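Local structure of 3-oxoadipate enol-lactonase (Burkholderia xenovorans, 2XUA) at residues B[207-212]-B[233-238]. The protein probably hydrolyses 3-oxoadipate enol-lactone, a step of catechol metabolism, as an alpha/beta-hydrolase-fold enzyme. Numbering follows the deposited sequence.
Sequences VPALVI and AGARYV
Leu210 and Val238 meet on one face of a parallel strand pair through single methyl branches, CD1 of Leu210 lying 3.8 Å from CG2 of Val238. In Leu210, chi1 (161°) puts CG opposite the backbone N and chi2 (70°) then turns CD1 alongside that methyl and over one face of the Arg236 guanidinium. That group's NH2 forms a salt bridge with Glu264, and helix 251-263 packs on this side of the sheet. On the other face Val211 CG1 touches the ring of Tyr237 at CD1 (4.0 Å), the two side chains crossing at a slant; Tyr237 OH is hydrogen-bonded to Glu239, and helix 222-231 packs against both residues. Of three backbone bonds, Val211 N to Arg236 O (2.7 Å) and Val238 N to Val211 O (2.8 Å) run nearly in line with the acceptor carbonyls, whereas Arg236 N reaches Ala209 O from above the carbonyl plane. Where the pairing starts, a water donates to Ala209 O (2.7 Å) and Gly234 O (2.6 Å), bridging the diverging chains. The strand axes approach to 4.7 Å at 23°, as parallel neighbours joined through helix 222-231: the last beta-alpha-beta crossover of the alpha/beta hydrolase sheet, ending at edge strand 236-240.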
loop_
_atom_site.group_PDB
_atom_site.type_symbol
_atom_site.label_atom_id
_atom_site.label_comp_id
_atom_site.label_asym_id
_atom_site.label_seq_id
_atom_site.Cartn_x
_atom_site.Cartn_y
_atom_site.Cartn_z
ATOM N N VAL B 207 -7.676 13.607 -29.230
ATOM C CA VAL B 207 -6.354 13.931 -28.596
ATOM C C VAL B 207 -5.338 12.828 -28.873
ATOM O O VAL B 207 -5.750 11.693 -29.220
ATOM C CB VAL B 207 -6.516 14.212 -27.062
ATOM C CG1 VAL B 207 -7.752 15.048 -26.816
ATOM C CG2 VAL B 207 -6.705 12.961 -26.345
ATOM N N PRO B 208 -4.028 13.133 -28.828
ATOM C CA PRO B 208 -3.074 12.086 -29.048
ATOM C C PRO B 208 -3.268 10.924 -28.047
ATOM O O PRO B 208 -3.422 11.163 -26.846
ATOM C CB PRO B 208 -1.747 12.796 -28.798
ATOM C CG PRO B 208 -2.050 14.216 -29.002
ATOM C CD PRO B 208 -3.339 14.391 -28.452
ATOM N N ALA B 209 -3.301 9.691 -28.547
ATOM C CA ALA B 209 -3.505 8.529 -27.692
ATOM C C ALA B 209 -2.384 7.512 -27.863
ATOM O O ALA B 209 -1.739 7.409 -28.932
ATOM C CB ALA B 209 -4.901 7.893 -27.880
ATOM N N LEU B 210 -2.070 6.842 -26.749
ATOM C CA LEU B 210 -1.177 5.685 -26.736
ATOM C C LEU B 210 -1.995 4.501 -26.200
ATOM O O LEU B 210 -2.697 4.609 -25.195
ATOM C CB LEU B 210 0.025 5.939 -25.813
ATOM C CG LEU B 210 0.801 4.719 -25.327
ATOM C CD1 LEU B 210 1.584 4.095 -26.548
ATOM C CD2 LEU B 210 1.784 5.066 -24.192
ATOM N N VAL B 211 -1.916 3.362 -26.852
ATOM C CA VAL B 211 -2.601 2.184 -26.296
ATOM C C VAL B 211 -1.512 1.193 -25.921
ATOM O O VAL B 211 -0.708 0.893 -26.741
ATOM C CB VAL B 211 -3.611 1.536 -27.264
ATOM C CG1 VAL B 211 -4.219 0.207 -26.629
ATOM C CG2 VAL B 211 -4.706 2.483 -27.630
ATOM N N ILE B 212 -1.467 0.751 -24.656
ATOM C CA ILE B 212 -0.515 -0.248 -24.207
ATOM C C ILE B 212 -1.346 -1.505 -23.913
ATOM O O ILE B 212 -2.396 -1.419 -23.273
ATOM C CB ILE B 212 0.266 0.193 -22.918
ATOM C CG1 ILE B 212 1.325 1.235 -23.244
ATOM C CG2 ILE B 212 0.991 -0.956 -22.281
ATOM C CD1 ILE B 212 1.947 1.871 -22.016
ATOM N N ALA B 233 -8.005 8.393 -34.214
ATOM C CA ALA B 233 -7.129 9.040 -35.227
ATOM C C ALA B 233 -5.738 9.292 -34.646
ATOM O O ALA B 233 -5.611 9.901 -33.579
ATOM C CB ALA B 233 -7.712 10.340 -35.724
ATOM N N GLY B 234 -4.704 8.816 -35.334
ATOM C CA GLY B 234 -3.337 9.054 -34.872
ATOM C C GLY B 234 -2.882 8.325 -33.591
ATOM O O GLY B 234 -1.744 8.525 -33.157
ATOM N N ALA B 235 -3.732 7.477 -32.999
ATOM C CA ALA B 235 -3.358 6.694 -31.792
ATOM C C ALA B 235 -2.171 5.807 -32.094
ATOM O O ALA B 235 -1.936 5.458 -33.242
ATOM C CB ALA B 235 -4.540 5.850 -31.327
ATOM N N ARG B 236 -1.396 5.441 -31.097
ATOM C CA ARG B 236 -0.316 4.522 -31.361
ATOM C C ARG B 236 -0.436 3.307 -30.447
ATOM O O ARG B 236 -0.978 3.439 -29.360
ATOM C CB ARG B 236 1.000 5.185 -31.143
ATOM C CG ARG B 236 2.139 4.306 -31.689
ATOM C CD ARG B 236 3.366 4.267 -30.840
ATOM N NE ARG B 236 3.624 5.530 -30.156
ATOM C CZ ARG B 236 4.594 5.672 -29.263
ATOM N NH1 ARG B 236 5.396 4.657 -28.992
ATOM N NH2 ARG B 236 4.781 6.835 -28.678
ATOM N N TYR B 237 0.051 2.145 -30.882
ATOM C CA TYR B 237 -0.146 0.870 -30.148
ATOM C C TYR B 237 1.222 0.315 -29.697
ATOM O O TYR B 237 2.135 0.294 -30.461
ATOM C CB TYR B 237 -0.944 -0.170 -30.991
ATOM C CG TYR B 237 -1.019 -1.526 -30.316
ATOM C CD1 TYR B 237 -2.004 -1.808 -29.338
ATOM C CD2 TYR B 237 -0.088 -2.519 -30.626
ATOM C CE1 TYR B 237 -2.056 -3.055 -28.700
ATOM C CE2 TYR B 237 -0.130 -3.763 -30.020
ATOM C CZ TYR B 237 -1.094 -4.033 -29.047
ATOM O OH TYR B 237 -1.092 -5.288 -28.468
ATOM N N VAL B 238 1.348 -0.093 -28.446
ATOM C CA VAL B 238 2.596 -0.701 -27.942
ATOM C C VAL B 238 2.222 -1.914 -27.085
ATOM O O VAL B 238 1.342 -1.853 -26.232
ATOM C CB VAL B 238 3.463 0.279 -27.043
ATOM C CG1 VAL B 238 4.642 -0.438 -26.460
ATOM C CG2 VAL B 238 4.016 1.469 -27.827
HETATM O O HOH W 1 -4.348 10.113 -31.159
HETATM O O HOH W 2 -0.799 9.110 -30.828
#